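Local coordinates for RNA-dependent RNA polymerase (Dera Ghazi Khan orthonairovirus, PDB 6DX2), which acts as a viral OTU-type deubiquitinating cysteine protease, one domain of a much longer L protein that probably also synthesises viral RNA, at residues S21-N26 with E125-A130; Y45-L50 with L142-C147. One frame throughout, in Å; residues are numbered along the deposited sequence.

Contact 1. Residues S21-N26 with E125-A130; sequences SEQRFN and ENVVTA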
# COMPACT_ATOMS: atom_id res chain seq x y z
N SER A 21 9.51 9.46 -3.41
CA SER A 21 9.47 10.46 -4.45
C SER A 21 8.97 11.76 -3.86
O SER A 21 8.03 11.78 -3.07
CB SER A 21 8.59 10.03 -5.62
OG SER A 21 8.77 10.96 -6.69
N GLU A 22 9.66 12.83 -4.25
CA GLU A 22 9.37 14.20 -3.84
C GLU A 22 8.47 14.94 -4.81
O GLU A 22 7.98 16.01 -4.46
CB GLU A 22 10.68 14.99 -3.69
CG GLU A 22 11.70 14.37 -2.74
CD GLU A 22 12.63 15.42 -2.15
OE1 GLU A 22 12.11 16.42 -1.61
OE2 GLU A 22 13.87 15.25 -2.23
N GLN A 23 8.29 14.41 -6.02
CA GLN A 23 7.32 14.91 -6.97
C GLN A 23 6.04 15.35 -6.27
O GLN A 23 5.54 14.67 -5.37
CB GLN A 23 7.04 13.81 -8.01
CG GLN A 23 5.76 13.00 -7.83
CD GLN A 23 5.65 12.30 -6.48
OE1 GLN A 23 6.64 12.12 -5.78
NE2 GLN A 23 4.44 11.99 -6.07
N ARG A 24 5.54 16.54 -6.60
CA ARG A 24 4.30 16.98 -5.99
C ARG A 24 3.36 17.45 -7.08
O ARG A 24 3.68 18.39 -7.83
CB ARG A 24 4.54 18.06 -4.94
CG ARG A 24 5.55 17.69 -3.86
CD ARG A 24 5.13 16.49 -3.00
NE ARG A 24 6.22 16.06 -2.11
CZ ARG A 24 6.66 14.81 -2.00
NH1 ARG A 24 6.12 13.83 -2.71
NH2 ARG A 24 7.65 14.53 -1.15
N PHE A 25 2.20 16.80 -7.18
CA PHE A 25 1.20 17.05 -8.21
C PHE A 25 -0.14 16.68 -7.61
O PHE A 25 -0.21 16.07 -6.53
CB PHE A 25 1.46 16.21 -9.48
CG PHE A 25 1.45 14.72 -9.21
CD1 PHE A 25 2.54 14.09 -8.62
CD2 PHE A 25 0.34 13.95 -9.49
CE1 PHE A 25 2.52 12.75 -8.38
CE2 PHE A 25 0.32 12.61 -9.22
CZ PHE A 25 1.39 12.01 -8.67
N ASN A 26 -1.20 16.93 -8.35
CA ASN A 26 -2.53 16.53 -7.90
C ASN A 26 -2.89 15.14 -8.42
O ASN A 26 -2.96 14.92 -9.64
CB ASN A 26 -3.59 17.55 -8.31
CG ASN A 26 -4.85 17.31 -7.54
OD1 ASN A 26 -5.65 16.48 -7.95
ND2 ASN A 26 -4.98 17.94 -6.36
N GLU A 125 -5.96 16.68 -2.20
CA GLU A 125 -5.48 15.58 -3.04
C GLU A 125 -4.11 15.85 -3.66
O GLU A 125 -3.69 15.18 -4.61
CB GLU A 125 -6.48 15.21 -4.15
CG GLU A 125 -7.94 15.21 -3.69
CD GLU A 125 -8.30 14.01 -2.83
OE1 GLU A 125 -7.50 13.06 -2.78
OE2 GLU A 125 -9.38 14.02 -2.21
N ASN A 126 -3.37 16.79 -3.10
CA ASN A 126 -2.00 16.98 -3.54
C ASN A 126 -1.10 15.97 -2.83
O ASN A 126 -1.23 15.75 -1.62
CB ASN A 126 -1.54 18.39 -3.22
CG ASN A 126 -2.40 19.43 -3.89
OD1 ASN A 126 -2.57 19.41 -5.11
ND2 ASN A 126 -2.98 20.33 -3.10
N VAL A 127 -0.18 15.37 -3.60
CA VAL A 127 0.80 14.48 -2.99
C VAL A 127 1.63 15.25 -1.98
O VAL A 127 2.10 16.37 -2.26
CB VAL A 127 1.72 13.84 -4.04
CG1 VAL A 127 2.72 12.91 -3.33
CG2 VAL A 127 0.92 13.00 -4.98
N VAL A 128 1.79 14.66 -0.79
CA VAL A 128 2.70 15.17 0.22
C VAL A 128 3.93 14.27 0.35
O VAL A 128 5.04 14.76 0.51
CB VAL A 128 2.00 15.34 1.58
CG1 VAL A 128 2.88 16.14 2.53
CG2 VAL A 128 0.71 16.10 1.40
N THR A 129 3.73 12.96 0.29
CA THR A 129 4.82 12.00 0.25
C THR A 129 4.39 10.87 -0.68
O THR A 129 3.20 10.54 -0.73
CB THR A 129 5.16 11.42 1.65
OG1 THR A 129 4.15 10.48 2.03
CG2 THR A 129 5.24 12.48 2.73
N ALA A 130 5.33 10.27 -1.41
CA ALA A 130 5.01 9.02 -2.12
C ALA A 130 6.07 7.98 -1.79
O ALA A 130 7.27 8.28 -1.81
CB ALA A 130 4.94 9.17 -3.62
O HOH W 1 7.89 11.60 -0.52
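F25 and V127 show how a loop without regular secondary structure can be held against a strand by a few well-aimed groups. CG2 of V127 lies over one face of the F25 ring, 4.0 Å from its centroid and 21° off the normal, a CH-pi contact. The ring gets there although CB of F25 leaves the backbone away from 125-130, because CG sits between the backbone N and the carbonyl carbon (chi1 60°). W119 and Y30 meet the same ring at steep angles. V127 N donates an almost straight bond of 3.0 Å to F25 O.

R24 comes in on the other branch of V127, with NH1 3.6 Å from CG1. Its guanidinium lies flat beneath V128 O, 3.0 Å from CZ; this is contact over a face, not a hydrogen bond, and E22 CA lies off-centre over the opposite face. The N-H groups turn elsewhere: NH1 donates to S21 O at 2.8 Å, while NH2 reaches a water. That water bridges A130 N to S21 O in place of a second backbone bond, beside the direct one from S21 N to A130 O (3.0 Å).

At the far end, N26 ND2 donates to N126 OD1 (3.1 Å) from above the carbonyl plane, the two amides lying nearly perpendicular; ND2 is also bonded to S124 O. The result is an antiparallel hydrogen-bonded pair (S21, A130) and a separate single bridge (N26, N126), one residue out of register, beside a classic beta bulge (V128 and T129 facing E120), where strand 127-133 of the OTU sheet meets strand 18-21 and its following loop.

Contact 2. Residues Y45-L50 with L142-C147; sequences YSVSFL and LNLKLC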
# COMPACT_ATOMS: atom_id res chain seq x y z
N TYR A 45 -9.56 -3.51 2.03
CA TYR A 45 -10.59 -3.31 1.01
C TYR A 45 -9.95 -2.77 -0.25
O TYR A 45 -10.32 -3.16 -1.37
CB TYR A 45 -11.62 -2.29 1.45
CG TYR A 45 -12.51 -2.70 2.62
CD1 TYR A 45 -12.63 -4.06 3.01
CD2 TYR A 45 -13.09 -1.71 3.41
CE1 TYR A 45 -13.46 -4.41 4.14
CE2 TYR A 45 -13.84 -2.05 4.53
CZ TYR A 45 -14.02 -3.39 4.88
OH TYR A 45 -14.77 -3.70 5.99
N SER A 46 -9.03 -1.81 -0.08
CA SER A 46 -8.47 -1.11 -1.22
C SER A 46 -7.62 -2.05 -2.06
O SER A 46 -7.72 -2.04 -3.31
CB SER A 46 -7.67 0.08 -0.74
OG SER A 46 -8.52 1.08 -0.21
N VAL A 47 -6.75 -2.82 -1.40
CA VAL A 47 -5.92 -3.78 -2.12
C VAL A 47 -6.80 -4.83 -2.79
O VAL A 47 -6.59 -5.16 -3.97
CB VAL A 47 -4.92 -4.43 -1.15
CG1 VAL A 47 -4.28 -5.68 -1.81
CG2 VAL A 47 -3.91 -3.36 -0.82
N SER A 48 -7.85 -5.31 -2.08
CA SER A 48 -8.73 -6.28 -2.70
C SER A 48 -9.41 -5.67 -3.95
O SER A 48 -9.54 -6.32 -4.98
CB SER A 48 -9.80 -6.75 -1.70
OG SER A 48 -10.64 -7.76 -2.25
N PHE A 49 -9.85 -4.41 -3.84
CA PHE A 49 -10.50 -3.79 -5.00
C PHE A 49 -9.57 -3.79 -6.21
O PHE A 49 -10.02 -4.08 -7.33
CB PHE A 49 -10.92 -2.35 -4.70
CG PHE A 49 -11.69 -1.73 -5.88
CD1 PHE A 49 -12.99 -2.11 -6.14
CD2 PHE A 49 -11.04 -0.89 -6.77
CE1 PHE A 49 -13.71 -1.58 -7.23
CE2 PHE A 49 -11.74 -0.37 -7.86
CZ PHE A 49 -13.07 -0.72 -8.08
N LEU A 50 -8.31 -3.43 -5.98
CA LEU A 50 -7.36 -3.32 -7.09
C LEU A 50 -6.97 -4.68 -7.65
O LEU A 50 -6.67 -4.77 -8.86
CB LEU A 50 -6.14 -2.54 -6.66
CG LEU A 50 -6.46 -1.06 -6.42
CD1 LEU A 50 -5.28 -0.39 -5.82
CD2 LEU A 50 -6.86 -0.31 -7.74
N LEU A 142 -0.22 -1.28 -7.38
CA LEU A 142 -1.42 -0.93 -6.61
C LEU A 142 -1.16 0.44 -6.00
O LEU A 142 -0.37 0.57 -5.06
CB LEU A 142 -1.75 -1.95 -5.54
CG LEU A 142 -1.76 -3.44 -5.84
CD1 LEU A 142 -2.50 -4.17 -4.69
CD2 LEU A 142 -2.36 -3.81 -7.09
N ASN A 143 -1.88 1.42 -6.52
CA ASN A 143 -1.75 2.81 -6.12
C ASN A 143 -2.80 3.08 -5.07
O ASN A 143 -3.98 3.00 -5.38
CB ASN A 143 -1.94 3.72 -7.33
CG ASN A 143 -0.77 3.59 -8.28
OD1 ASN A 143 0.32 4.03 -7.93
ND2 ASN A 143 -0.92 2.80 -9.34
N LEU A 144 -2.35 3.50 -3.88
CA LEU A 144 -3.25 3.76 -2.76
C LEU A 144 -3.13 5.21 -2.37
O LEU A 144 -2.01 5.72 -2.25
CB LEU A 144 -2.84 2.87 -1.54
CG LEU A 144 -2.91 1.36 -1.82
CD1 LEU A 144 -2.51 0.64 -0.55
CD2 LEU A 144 -4.32 0.90 -2.27
N LYS A 145 -4.28 5.84 -2.16
CA LYS A 145 -4.33 7.20 -1.69
C LYS A 145 -4.54 7.19 -0.20
O LYS A 145 -5.54 6.64 0.29
CB LYS A 145 -5.45 7.98 -2.37
CG LYS A 145 -5.50 9.46 -1.99
CD LYS A 145 -6.62 10.19 -2.79
CE LYS A 145 -7.96 9.97 -2.12
NZ LYS A 145 -9.07 10.46 -2.99
N LEU A 146 -3.65 7.85 0.52
CA LEU A 146 -3.78 8.00 1.97
C LEU A 146 -4.16 9.43 2.23
O LEU A 146 -3.35 10.34 2.01
CB LEU A 146 -2.43 7.69 2.62
CG LEU A 146 -2.12 6.21 2.81
CD1 LEU A 146 -2.20 5.37 1.54
CD2 LEU A 146 -0.71 6.11 3.41
N CYS A 147 -5.37 9.64 2.71
CA CYS A 147 -5.87 11.00 2.85
C CYS A 147 -6.74 11.06 4.09
O CYS A 147 -7.68 10.27 4.21
CB CYS A 147 -6.63 11.43 1.59
SG CYS A 147 -7.02 13.22 1.57
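L50 and V47 of the helix close over L142 and L144 of the strand in the helix-on-sheet layer of the OTU cysteine protease fold. No hydrogen bond joins the two segments; the contact is apolar and buried. The segments run at 144° to one another, closer to antiparallel than to perpendicular, and the side chains fill the gap between them.

L50 touches three successive strand residues. Its CD1 meets L142 CB and L144 CD2, both at 3.9 Å, and lies 3.7 Å from N143 O. L50 and L142 lie side by side but point opposite ways, which brings L142 CD2 within 4.0 Å of L50 CB. V47 lies roughly perpendicular to L142. With CG1 anti to the backbone N (chi1 167°), it turns its two methyls to different leucines: CG1 touches L142 CD1 at 3.7 Å, and CG2 meets L144 CD1 more loosely at 4.2 Å.

Further residues surround these groups. P153 and Q155 of strand 150-156 lie against L50, and I61 of helix 58-71 against V47, while I116 and L118 pack on L144 from the neighbouring strand. N143, between the two leucines, points away from the helix: its OD1 accepts a bond from W119 NE1, and its ND2 donates to V138 O, fixing both ends of the amide. S46 shows the same division of labour within one small side chain, for its OG bonds back to C42 O inside the helix, whereas its CB rests on L144 CD2 at 3.8 Å.

In the fold
Along the chain the segments alternate, 21-26, 45-50, 125-130, then 142-147, so the two contacts interlock in sequence. Their centres lie 16 Å apart and both reach one mixed sheet. Strand 116-121 runs between strands 127-133 and 142-147, and its W119 serves both places: the ring packs beside F25 and V127 of contact 1, and the indole NE1 bonds to N143 of contact 2. A 3.0 Å salt bridge from E125 OE1 to K145 NZ ties them directly. Contact 1 lays the loop after strand 18-21 along strand 127-133, and contact 2 sets helix 42-52 upon the sheet, so one sheet of the OTU domain holds both a loop from early in the chain and a helix.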